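Local coordinates for thioredoxin-like protein (PDB 4FO5), which is of unknown specific function but has a thioredoxin-like fold and probably belongs to the AhpC/TSA family of oxidoreductases, although it lacks a CXXC cysteine pair, at residues Ala42-Ser47 with Lys113-Phe118; Ala49-Leu54 with Met68-Met73; Ala55-Lys60 with Lys135-Leu140; Phe95-Gly98 with Glu102-Leu105; Asn117-Asp122 with Ile126-Val131. All blocks are in the same frame, centred on the assembly; numbering follows the deposited sequence.

Interaction 1: residues Ala42-Ser47 with Lys113-Phe118; sequences AYDAES and KGFKNF
Phe115 turns the rim of its ring toward Tyr43 and Asp44 at the start of helix 45-58. In the thioredoxin fold this helix start carries the CXXC motif; here Asp44 and Ser47 probably stand where the two cysteines would be. Tyr43 reaches Phe115 because its CG lies between backbone N and carbonyl carbon (chi1 66°), which brings the phenol end to the far corner of the other ring. Tyr43 OH sits at that edge, 3.3 Å from Phe115 CZ, while the two ring planes meet obliquely, at 53°. Farther round the same rim, Asp44 CB lies 3.7 Å from Phe115 CD2. Asp44 CB and CG both lie at the ring edge, and the carboxylate plane stands 84° to the ring. At the base of the aromatic side chain, Ser47 CB approaches Phe115 CB at 3.9 Å; serine is small enough for this close packing. Its hydroxyl is bonded within its own turn: Ser47 OG gives a 2.7 Å hydrogen bond to Asp44 O and is also bonded to Ala41 N. Asp44 suits the N-cap position because its carboxylate can accept from the helix backbone: Asp44 OD1 accepts from Ser47 N at 2.9 Å on its lone pair anti to the other oxygen.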
# COMPACT_ATOMS: atom_id res chain seq x y z
N ALA A 42 13.40 2.84 -0.58
CA ALA A 42 14.65 2.17 -0.95
C ALA A 42 15.65 2.19 0.23
O ALA A 42 16.40 1.23 0.39
CB ALA A 42 15.27 2.83 -2.17
N TYR A 43 15.60 3.24 1.10
CA TYR A 43 16.47 3.37 2.28
C TYR A 43 16.07 2.39 3.43
O TYR A 43 16.78 2.32 4.43
CB TYR A 43 16.53 4.83 2.79
CG TYR A 43 15.24 5.40 3.35
CD1 TYR A 43 14.78 5.03 4.62
CD2 TYR A 43 14.55 6.41 2.68
CE1 TYR A 43 13.64 5.60 5.17
CE2 TYR A 43 13.40 6.98 3.22
CZ TYR A 43 12.94 6.57 4.46
OH TYR A 43 11.80 7.12 5.00
N ASP A 44 14.93 1.69 3.31
CA ASP A 44 14.52 0.69 4.31
C ASP A 44 14.48 -0.64 3.59
O ASP A 44 13.52 -0.95 2.86
CB ASP A 44 13.18 1.04 4.99
CG ASP A 44 12.82 0.13 6.15
OD1 ASP A 44 12.43 -1.03 5.91
OD2 ASP A 44 12.86 0.60 7.31
N ALA A 45 15.57 -1.39 3.72
CA ALA A 45 15.82 -2.67 3.04
C ALA A 45 14.65 -3.64 3.21
O ALA A 45 14.21 -4.22 2.22
CB ALA A 45 17.11 -3.30 3.56
N GLU A 46 14.14 -3.77 4.45
CA GLU A 46 13.03 -4.66 4.80
C GLU A 46 11.74 -4.28 4.06
O GLU A 46 11.08 -5.17 3.53
CB GLU A 46 12.80 -4.68 6.32
CG GLU A 46 13.98 -5.22 7.13
CD GLU A 46 15.16 -4.30 7.42
OE1 GLU A 46 15.13 -3.13 6.97
OE2 GLU A 46 16.12 -4.76 8.07
N SER A 47 11.38 -2.98 4.03
CA SER A 47 10.17 -2.51 3.35
C SER A 47 10.29 -2.79 1.85
O SER A 47 9.34 -3.24 1.21
CB SER A 47 9.94 -1.02 3.61
OG SER A 47 10.88 -0.20 2.91
N LYS A 113 6.49 5.22 13.12
CA LYS A 113 6.45 3.96 13.85
C LYS A 113 6.93 2.81 12.95
O LYS A 113 7.11 1.68 13.44
CB LYS A 113 5.04 3.70 14.41
CG LYS A 113 4.75 4.50 15.68
CD LYS A 113 3.51 3.98 16.39
CE LYS A 113 3.13 4.84 17.57
NZ LYS A 113 1.74 4.56 18.03
N GLY A 114 7.18 3.11 11.68
CA GLY A 114 7.69 2.16 10.70
C GLY A 114 6.80 1.99 9.49
O GLY A 114 5.60 2.28 9.54
N PHE A 115 7.39 1.50 8.39
CA PHE A 115 6.69 1.22 7.15
C PHE A 115 5.75 0.05 7.38
O PHE A 115 6.12 -0.93 8.03
CB PHE A 115 7.67 0.95 6.02
CG PHE A 115 8.37 2.23 5.62
CD1 PHE A 115 7.65 3.33 5.19
CD2 PHE A 115 9.75 2.33 5.70
CE1 PHE A 115 8.29 4.51 4.81
CE2 PHE A 115 10.39 3.51 5.32
CZ PHE A 115 9.66 4.59 4.88
N LYS A 116 4.53 0.20 6.91
CA LYS A 116 3.43 -0.70 7.16
C LYS A 116 2.60 -0.89 5.89
O LYS A 116 2.76 -0.13 4.93
CB LYS A 116 2.59 0.01 8.27
CG LYS A 116 1.57 -0.81 9.04
CD LYS A 116 1.20 -0.12 10.36
CE LYS A 116 0.06 -0.79 11.09
NZ LYS A 116 -0.48 0.07 12.18
N ASN A 117 1.73 -1.90 5.88
CA ASN A 117 0.77 -2.15 4.82
C ASN A 117 -0.62 -2.31 5.46
O ASN A 117 -0.74 -2.59 6.66
CB ASN A 117 1.15 -3.33 3.92
CG ASN A 117 0.91 -4.72 4.45
OD1 ASN A 117 -0.12 -5.05 5.07
ND2 ASN A 117 1.81 -5.62 4.09
N PHE A 118 -1.65 -2.09 4.66
CA PHE A 118 -3.03 -2.17 5.11
C PHE A 118 -3.88 -2.78 4.02
O PHE A 118 -3.78 -2.40 2.86
CB PHE A 118 -3.58 -0.75 5.43
CG PHE A 118 -2.76 0.06 6.40
CD1 PHE A 118 -1.70 0.85 5.96
CD2 PHE A 118 -3.00 -0.01 7.77
CE1 PHE A 118 -0.91 1.56 6.86
CE2 PHE A 118 -2.23 0.73 8.66
CZ PHE A 118 -1.20 1.53 8.20

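Interaction 2: residues Ala49-Leu54 with Met68-Met73; sequences ARNVQL and MCSISM
Met68, modelled as selenomethionine, bends from strand 66-72 toward Leu54 of helix 45-58, beside a polar contact between Asn51 and Ser70. Helix and strand are successive elements of a beta-alpha-beta crossover of the thioredoxin fold; their short axes run nearly antiparallel, at 162° and 10.4 Å apart. Met68 buries the most surface, and its flexible, unbranched chain suits the space between sheet and helix. Asn51 points its amide at the strand because CG is anti to the backbone N (chi1 -168°). In one of the two modelled positions of Ser70, and so only tentatively, Ser70 OG donates to Asn51 OD1 across 2.8 Å, lying in the carbonyl plane. Asn51 OD1 also receives a weak bond from Asn38 ND2, and Asn51 ND2 donates to Gln94 OE1, so asparagine supplies an acceptor and a donor within a buried layer. A leucine here would have neither group, and is likely to leave the Ser70 hydroxyl and Gln94 OE1 without this mate in the interior. Leu54 covers the apolar side of the contact, offering its CB to the methyl end of the selenomethionine: Met68 CE lies 4.0 Å from Leu54 CB, while Met68 SE is 4.1 Å from Leu54 C.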
# COMPACT_ATOMS: atom_id res chain seq x y z
N ALA A 49 12.06 -5.24 0.38
CA ALA A 49 11.87 -6.67 0.10
C ALA A 49 10.40 -7.08 0.26
O ALA A 49 9.92 -7.86 -0.54
CB ALA A 49 12.76 -7.52 1.00
N ARG A 50 9.67 -6.55 1.27
CA ARG A 50 8.24 -6.86 1.45
C ARG A 50 7.42 -6.38 0.27
O ARG A 50 6.48 -7.05 -0.16
CB ARG A 50 7.68 -6.20 2.72
CG ARG A 50 8.17 -6.81 4.02
CD ARG A 50 7.33 -6.35 5.22
NE ARG A 50 7.29 -4.89 5.38
CZ ARG A 50 8.21 -4.16 6.01
NH1 ARG A 50 9.29 -4.75 6.53
NH2 ARG A 50 8.08 -2.85 6.10
N ASN A 51 7.81 -5.22 -0.29
CA ASN A 51 7.15 -4.64 -1.45
C ASN A 51 7.17 -5.59 -2.66
O ASN A 51 6.13 -5.81 -3.28
CB ASN A 51 7.80 -3.31 -1.82
CG ASN A 51 6.96 -2.55 -2.81
OD1 ASN A 51 5.74 -2.54 -2.73
ND2 ASN A 51 7.60 -1.93 -3.78
N VAL A 52 8.35 -6.19 -2.96
CA VAL A 52 8.53 -7.13 -4.06
C VAL A 52 7.67 -8.35 -3.82
O VAL A 52 7.01 -8.82 -4.75
CB VAL A 52 10.04 -7.50 -4.23
CG1 VAL A 52 10.23 -8.67 -5.20
CG2 VAL A 52 10.85 -6.29 -4.68
N GLN A 53 7.68 -8.89 -2.60
CA GLN A 53 6.94 -10.10 -2.28
C GLN A 53 5.45 -9.85 -2.37
O GLN A 53 4.75 -10.66 -2.98
CB GLN A 53 7.34 -10.69 -0.93
CG GLN A 53 8.81 -11.18 -0.90
CD GLN A 53 9.21 -12.14 -2.02
OE1 GLN A 53 8.54 -13.15 -2.27
NE2 GLN A 53 10.34 -11.87 -2.68
N LEU A 54 4.97 -8.72 -1.84
CA LEU A 54 3.54 -8.38 -1.94
C LEU A 54 3.10 -8.15 -3.40
O LEU A 54 2.09 -8.72 -3.81
CB LEU A 54 3.20 -7.14 -1.09
CG LEU A 54 3.29 -7.33 0.44
CD1 LEU A 54 3.33 -5.99 1.15
CD2 LEU A 54 2.16 -8.22 0.98
N MSE A 68 -3.21 -3.18 -5.91
CA MSE A 68 -2.07 -2.86 -5.09
C MSE A 68 -1.75 -1.38 -5.26
O MSE A 68 -1.63 -0.91 -6.38
CB MSE A 68 -0.88 -3.71 -5.47
CG MSE A 68 0.42 -3.15 -4.97
SE MSE A 68 1.38 -4.51 -4.09
CE MSE A 68 1.60 -3.74 -2.40
N CYS A 69 -1.55 -0.70 -4.16
CA CYS A 69 -1.16 0.69 -4.12
C CYS A 69 0.09 0.79 -3.25
O CYS A 69 -0.01 0.85 -2.03
CB CYS A 69 -2.30 1.54 -3.58
SG CYS A 69 -1.92 3.31 -3.59
N SER A 70 1.27 0.75 -3.88
CA SER A 70 2.57 0.81 -3.19
C SER A 70 3.09 2.21 -3.26
O SER A 70 3.28 2.72 -4.36
CB SER A 70 3.58 -0.13 -3.84
OG SER A 70 3.33 -1.49 -3.60
N ILE A 71 3.32 2.86 -2.13
CA ILE A 71 3.80 4.24 -2.16
C ILE A 71 5.21 4.33 -1.60
O ILE A 71 5.41 4.01 -0.43
CB ILE A 71 2.84 5.17 -1.38
CG1 ILE A 71 1.38 5.01 -1.88
CG2 ILE A 71 3.33 6.63 -1.48
CD1 ILE A 71 0.29 5.75 -1.04
N SER A 72 6.17 4.76 -2.43
CA SER A 72 7.56 4.97 -2.03
C SER A 72 7.67 6.32 -1.34
O SER A 72 7.13 7.33 -1.84
CB SER A 72 8.49 4.92 -3.23
OG SER A 72 9.73 5.55 -2.97
N MSE A 73 8.39 6.34 -0.20
CA MSE A 73 8.61 7.54 0.61
C MSE A 73 10.03 8.10 0.41
O MSE A 73 10.47 8.96 1.18
CB MSE A 73 8.30 7.25 2.09
CG MSE A 73 6.84 6.92 2.33
SE MSE A 73 5.74 8.49 1.96
CE MSE A 73 4.20 7.70 1.67

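Interaction 3: residues Ala55-Lys60 with Lys135-Leu140; sequences ANEVNK and KLTEIL
Glu57 stretches away from its own backbone N, with CG anti to it (chi1 -157°), and then bends at the next bond (chi2 69°), carrying its carboxylate across to Thr137. On the other helix Thr137 holds OG1 opposite its carbonyl carbon (chi1 -68°), and the two side chains meet at about a right angle. Thr137 OG1 donates to Glu57 OE2, on the lone pair anti to the other carboxylate oxygen. The separation of Thr137 OG1 and Glu57 OE2, 2.5 Å, is short, and its exact value deserves caution. The same oxygen has a second donor: Lys60 NZ comes within 2.8 Å of Glu57 OE2 in a salt bridge, arriving from above the carboxylate plane. Two donors on one oxygen would restrict rotation of the carboxylate, and the nearby lysine charge would be expected to favour its ionised form. Glutamate suits the place because its length spans the gap between helices while its charge finds a partner three residues farther along the chain. Helices 45-58 and 133-140 pack on the same face of the central sheet of the thioredoxin fold, and this contact joins them. Closer to the sheet the meeting turns apolar. Leu136 extends from its helix with CG anti to the backbone N, and its CD2 rests 4.0 Å from Val58 CG2. Both branched residues are buried, and both also touch Leu36 of strand 34-40, so this methyl contact lies over the sheet, while the Glu57 carboxylate and Lys60 are farther from it.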
# COMPACT_ATOMS: atom_id res chain seq x y z
N ALA A 55 3.84 -7.33 -4.18
CA ALA A 55 3.49 -7.06 -5.59
C ALA A 55 3.40 -8.37 -6.39
O ALA A 55 2.45 -8.54 -7.16
CB ALA A 55 4.49 -6.11 -6.23
N ASN A 56 4.34 -9.33 -6.18
CA ASN A 56 4.27 -10.58 -6.92
C ASN A 56 3.09 -11.45 -6.43
O ASN A 56 2.51 -12.17 -7.23
CB ASN A 56 5.61 -11.32 -6.89
CG ASN A 56 6.61 -10.65 -7.82
OD1 ASN A 56 6.60 -10.86 -9.04
ND2 ASN A 56 7.39 -9.74 -7.30
N GLU A 57 2.69 -11.35 -5.15
CA GLU A 57 1.53 -12.09 -4.67
C GLU A 57 0.23 -11.57 -5.30
O GLU A 57 -0.65 -12.37 -5.61
CB GLU A 57 1.44 -12.00 -3.15
CG GLU A 57 0.65 -13.13 -2.52
CD GLU A 57 1.29 -14.51 -2.58
OE1 GLU A 57 2.52 -14.62 -2.81
OE2 GLU A 57 0.53 -15.50 -2.45
N VAL A 58 0.10 -10.24 -5.47
CA VAL A 58 -1.08 -9.56 -6.03
C VAL A 58 -1.25 -9.98 -7.48
O VAL A 58 -2.39 -10.17 -7.91
CB VAL A 58 -1.05 -8.02 -5.84
CG1 VAL A 58 -2.20 -7.32 -6.59
CG2 VAL A 58 -1.09 -7.65 -4.37
N ASN A 59 -0.13 -10.23 -8.21
CA ASN A 59 -0.15 -10.69 -9.60
C ASN A 59 -0.84 -12.05 -9.76
O ASN A 59 -1.19 -12.41 -10.89
CB ASN A 59 1.28 -10.75 -10.21
CG ASN A 59 1.82 -9.39 -10.62
OD1 ASN A 59 1.08 -8.48 -11.03
ND2 ASN A 59 3.13 -9.23 -10.55
N LYS A 60 -1.05 -12.81 -8.66
CA LYS A 60 -1.74 -14.12 -8.71
C LYS A 60 -3.26 -13.92 -8.85
O LYS A 60 -3.95 -14.86 -9.23
CB LYS A 60 -1.46 -14.98 -7.46
CG LYS A 60 -0.03 -15.46 -7.30
CD LYS A 60 0.12 -16.27 -6.02
CE LYS A 60 1.56 -16.44 -5.61
NZ LYS A 60 1.70 -17.21 -4.35
N LYS A 135 -0.63 -14.65 4.22
CA LYS A 135 -1.91 -14.25 4.83
C LYS A 135 -2.78 -13.46 3.85
O LYS A 135 -4.00 -13.64 3.87
CB LYS A 135 -1.70 -13.44 6.13
CG LYS A 135 -2.97 -13.35 7.04
CD LYS A 135 -3.17 -14.63 7.84
CE LYS A 135 -4.44 -14.70 8.64
NZ LYS A 135 -5.06 -16.05 8.54
N LEU A 136 -2.18 -12.63 2.95
CA LEU A 136 -2.97 -11.88 1.97
C LEU A 136 -3.77 -12.86 1.07
O LEU A 136 -4.98 -12.69 0.91
CB LEU A 136 -2.09 -10.93 1.12
CG LEU A 136 -2.74 -10.20 -0.07
CD1 LEU A 136 -3.81 -9.18 0.38
CD2 LEU A 136 -1.70 -9.51 -0.92
N THR A 137 -3.11 -13.92 0.58
CA THR A 137 -3.73 -14.94 -0.27
C THR A 137 -4.85 -15.69 0.48
O THR A 137 -5.93 -15.87 -0.08
CB THR A 137 -2.64 -15.88 -0.79
OG1 THR A 137 -1.84 -15.11 -1.69
CG2 THR A 137 -3.18 -17.09 -1.52
N GLU A 138 -4.60 -16.11 1.75
CA GLU A 138 -5.58 -16.80 2.60
C GLU A 138 -6.81 -15.92 2.81
O GLU A 138 -7.93 -16.42 2.75
CB GLU A 138 -4.96 -17.21 3.95
N ILE A 139 -6.61 -14.60 2.99
CA ILE A 139 -7.71 -13.64 3.17
C ILE A 139 -8.50 -13.46 1.85
O ILE A 139 -9.73 -13.47 1.87
CB ILE A 139 -7.19 -12.28 3.72
CG1 ILE A 139 -6.69 -12.41 5.19
CG2 ILE A 139 -8.28 -11.23 3.61
CD1 ILE A 139 -5.78 -11.28 5.66
N LEU A 140 -7.80 -13.25 0.72
CA LEU A 140 -8.44 -13.01 -0.59
C LEU A 140 -9.18 -14.25 -1.11
O LEU A 140 -10.10 -14.09 -1.93
CB LEU A 140 -7.40 -12.54 -1.63
CG LEU A 140 -6.81 -11.12 -1.44
CD1 LEU A 140 -5.72 -10.86 -2.45
CD2 LEU A 140 -7.88 -10.03 -1.52

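Interaction 4: residues Phe95-Gly98 with Glu102-Leu105; sequences FHEG and ESEL
Glu97 lies alongside Ser103 by van der Waals contact, with no hydrogen bond between them. The methylene Glu97 CG comes within 3.5 Å of Ser103 OG, and farther out Glu97 OE2 lies 3.5 Å from Ser103 CB. The same oxygen also reaches the start of the helix, with Glu97 OE2 3.9 Å from Leu105 CB. Glu97 arrives there by extending CG anti to its backbone N (chi1 174°) and bending at the following bond (chi2 67°). Its length suits a residue that must bridge from a strand end to a helix start, and its negative charge near the helix N-terminus is probably favourable. Were an alanine here, the chain beyond CB would be gone, and a gap would probably open beside Ser103 and Leu105. Ser103 is held in place by its own hydroxyl: it is the N-cap residue of helix 104-108, its OG capping Tyr106 N, and OG also bonds Gly100 O in the preceding loop, a double role that a small hydroxyl residue fills well. Leu105 turns its buried branches onto Ile71 and Met73. Glu97 also touches Ile71 and Met73, and its backbone bonds to Ser72, so the contact ties the end of edge strand 94-96, beside strand 66-72, to the short helix 104-108.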
# COMPACT_ATOMS: atom_id res chain seq x y z
N PHE A 95 3.72 3.95 -6.79
CA PHE A 95 3.50 5.39 -6.70
C PHE A 95 4.55 6.01 -5.83
O PHE A 95 5.16 5.34 -5.00
CB PHE A 95 2.10 5.69 -6.14
CG PHE A 95 1.00 5.04 -6.94
CD1 PHE A 95 0.63 3.72 -6.71
CD2 PHE A 95 0.33 5.76 -7.94
CE1 PHE A 95 -0.38 3.11 -7.47
CE2 PHE A 95 -0.69 5.16 -8.68
CZ PHE A 95 -1.02 3.83 -8.46
N HIS A 96 4.78 7.28 -6.05
CA HIS A 96 5.83 8.02 -5.39
C HIS A 96 5.32 9.29 -4.74
O HIS A 96 4.76 10.15 -5.41
CB HIS A 96 6.92 8.37 -6.41
CG HIS A 96 8.05 9.15 -5.83
ND1 HIS A 96 8.41 10.38 -6.35
CD2 HIS A 96 8.84 8.87 -4.77
CE1 HIS A 96 9.41 10.79 -5.60
NE2 HIS A 96 9.70 9.92 -4.63
N GLU A 97 5.55 9.41 -3.43
CA GLU A 97 5.28 10.62 -2.66
C GLU A 97 6.64 11.32 -2.51
O GLU A 97 7.52 10.84 -1.77
CB GLU A 97 4.58 10.32 -1.31
CG GLU A 97 4.40 11.53 -0.40
CD GLU A 97 3.45 12.61 -0.86
OE1 GLU A 97 3.77 13.32 -1.83
OE2 GLU A 97 2.39 12.79 -0.20
N GLY A 98 6.83 12.37 -3.31
CA GLY A 98 8.07 13.14 -3.40
C GLY A 98 8.50 13.90 -2.16
O GLY A 98 9.68 14.24 -2.04
N GLU A 102 8.40 14.56 5.22
CA GLU A 102 7.76 15.86 5.33
C GLU A 102 6.31 15.86 4.80
O GLU A 102 5.62 16.87 4.94
CB GLU A 102 8.59 16.94 4.60
N SER A 103 5.84 14.73 4.21
CA SER A 103 4.49 14.67 3.65
C SER A 103 3.41 14.45 4.74
O SER A 103 3.67 13.84 5.79
CB SER A 103 4.37 13.63 2.55
OG SER A 103 4.12 12.30 2.97
N GLU A 104 2.19 14.94 4.45
CA GLU A 104 1.02 14.82 5.32
C GLU A 104 0.65 13.35 5.47
O GLU A 104 0.21 12.92 6.53
CB GLU A 104 -0.16 15.64 4.77
N LEU A 105 0.89 12.59 4.39
CA LEU A 105 0.64 11.15 4.28
C LEU A 105 1.44 10.38 5.32
O LEU A 105 0.86 9.58 6.07
CB LEU A 105 1.04 10.71 2.87
CG LEU A 105 0.48 9.39 2.38
CD1 LEU A 105 -1.01 9.31 2.66
CD2 LEU A 105 0.78 9.23 0.91

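Interaction 5: residues Asn117-Asp122 with Ile126-Val131; sequences NFLIND and IIAANV
Asn117 grips the backbone of Val131 with both ends of its side-chain amide. Val131 N donates to Asn117 OD1 across 2.7 Å, and Asn117 ND2 returns a nearly straight bond (171°) to Val131 O at 2.9 Å, lying in its own amide plane and on a carbonyl lone pair. CG between backbone N and carbonyl carbon (chi1 77°) folds the amide back over the end of the neighbouring strand; asparagine can pair with both the N-H and the C=O of one residue, which would hold the amide in a fixed rotation. Next to it, Asn130 N bonds to Asn117 O. In mid-strand Leu119 N bonds to Ala128 O, while Leu119 O accepts Ile127 N at 2.8 Å and, weakly, Ala128 N at 3.4 Å. Around this backbone the apolar groups divide. Phe118, Ile120, Ile126 and Ala129 occupy one face, with Phe118 CD2 4.1 Å from Ile126 CD1. On the other, Leu119 CB meets Ala128 CB at 3.9 Å, the small alanine suiting a close cross-strand pair, and Leu119 packs against Leu136 and Ile139 of helix 133-140. Ile127 CD1 extends to Leu119 CD2. Ile127 and Ala128, both facing Leu119, make a classic beta bulge in the antiparallel hairpin before the last helix of the thioredoxin fold.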
# COMPACT_ATOMS: atom_id res chain seq x y z
N ASN A 117 1.73 -1.90 5.88
CA ASN A 117 0.77 -2.15 4.82
C ASN A 117 -0.62 -2.31 5.46
O ASN A 117 -0.74 -2.59 6.66
CB ASN A 117 1.15 -3.33 3.92
CG ASN A 117 0.91 -4.72 4.45
OD1 ASN A 117 -0.12 -5.05 5.07
ND2 ASN A 117 1.81 -5.62 4.09
N PHE A 118 -1.65 -2.09 4.66
CA PHE A 118 -3.03 -2.17 5.11
C PHE A 118 -3.88 -2.78 4.02
O PHE A 118 -3.78 -2.40 2.86
CB PHE A 118 -3.58 -0.75 5.43
CG PHE A 118 -2.76 0.06 6.40
CD1 PHE A 118 -1.70 0.85 5.96
CD2 PHE A 118 -3.00 -0.01 7.77
CE1 PHE A 118 -0.91 1.56 6.86
CE2 PHE A 118 -2.23 0.73 8.66
CZ PHE A 118 -1.20 1.53 8.20
N LEU A 119 -4.70 -3.75 4.40
CA LEU A 119 -5.69 -4.32 3.50
C LEU A 119 -6.99 -3.54 3.76
O LEU A 119 -7.52 -3.55 4.87
CB LEU A 119 -5.85 -5.83 3.72
CG LEU A 119 -6.81 -6.56 2.76
CD1 LEU A 119 -6.36 -6.41 1.29
CD2 LEU A 119 -6.91 -8.02 3.12
N ILE A 120 -7.43 -2.78 2.76
CA ILE A 120 -8.60 -1.92 2.80
C ILE A 120 -9.71 -2.54 1.94
O ILE A 120 -9.47 -2.87 0.77
CB ILE A 120 -8.20 -0.48 2.33
CG1 ILE A 120 -6.99 0.08 3.18
CG2 ILE A 120 -9.40 0.46 2.36
CD1 ILE A 120 -6.26 1.36 2.61
N ASN A 121 -10.95 -2.64 2.50
CA ASN A 121 -12.08 -3.22 1.77
C ASN A 121 -12.70 -2.17 0.82
O ASN A 121 -12.20 -1.06 0.74
CB ASN A 121 -13.12 -3.85 2.73
CG ASN A 121 -13.95 -2.90 3.57
OD1 ASN A 121 -13.93 -1.68 3.43
ND2 ASN A 121 -14.70 -3.46 4.49
N ASP A 122 -13.77 -2.54 0.08
CA ASP A 122 -14.44 -1.70 -0.92
C ASP A 122 -15.19 -0.49 -0.29
O ASP A 122 -15.68 0.37 -1.02
CB ASP A 122 -15.43 -2.55 -1.75
CG ASP A 122 -16.54 -3.23 -0.94
OD1 ASP A 122 -16.38 -3.39 0.29
OD2 ASP A 122 -17.49 -3.74 -1.57
N ILE A 126 -10.13 -0.36 6.99
CA ILE A 126 -8.95 -1.25 7.15
C ILE A 126 -9.47 -2.55 7.74
O ILE A 126 -10.11 -2.52 8.79
CB ILE A 126 -7.86 -0.62 8.07
CG1 ILE A 126 -7.32 0.68 7.43
CG2 ILE A 126 -6.75 -1.63 8.38
CD1 ILE A 126 -6.70 1.67 8.38
N ILE A 127 -9.25 -3.68 7.05
CA ILE A 127 -9.70 -4.97 7.58
C ILE A 127 -8.49 -5.80 8.09
O ILE A 127 -8.70 -6.79 8.77
CB ILE A 127 -10.55 -5.75 6.55
CG1 ILE A 127 -9.82 -5.90 5.21
CG2 ILE A 127 -11.94 -5.08 6.39
CD1 ILE A 127 -10.31 -6.99 4.34
N ALA A 128 -7.26 -5.42 7.73
CA ALA A 128 -6.03 -6.10 8.15
C ALA A 128 -4.84 -5.15 8.04
O ALA A 128 -4.85 -4.24 7.22
CB ALA A 128 -5.79 -7.36 7.32
N ALA A 129 -3.82 -5.36 8.87
CA ALA A 129 -2.61 -4.53 8.90
C ALA A 129 -1.41 -5.44 8.84
O ALA A 129 -1.50 -6.58 9.31
CB ALA A 129 -2.58 -3.70 10.19
N ASN A 130 -0.30 -4.98 8.24
CA ASN A 130 0.97 -5.72 8.08
C ASN A 130 0.72 -7.15 7.64
O ASN A 130 1.12 -8.06 8.34
CB ASN A 130 1.79 -5.71 9.39
CG ASN A 130 2.14 -4.32 9.83
OD1 ASN A 130 2.90 -3.60 9.15
ND2 ASN A 130 1.54 -3.89 10.93
N VAL A 131 0.03 -7.32 6.51
CA VAL A 131 -0.29 -8.65 6.01
C VAL A 131 0.95 -9.19 5.25
O VAL A 131 1.68 -8.42 4.61
CB VAL A 131 -1.60 -8.61 5.16
CG1 VAL A 131 -1.35 -8.19 3.71
CG2 VAL A 131 -2.33 -9.94 5.21

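In the fold
Four of the five contacts draw on the central mixed sheet, and helix 45-58 is common to interactions 1, 2 and 3, which follow it from its start to its end. Interactions 1 and 5 share Asn117 and Phe118 of strand 117-120. Interactions 2 and 4 meet where strands 66-72 and 94-96 pair, while interactions 3 and 5 touch through Leu136, Ile139, Leu119 and Val131. Interactions 3 and 4 lie farthest apart, their centres about 25 Å from each other, on opposite sides of the chain's centre. Along the chain, interactions 2 and 4 are nested inside the loop closed by interaction 1, and interactions 1 and 3 interleave, so N- and C-terminal halves are tied into a single thioredoxin-like unit.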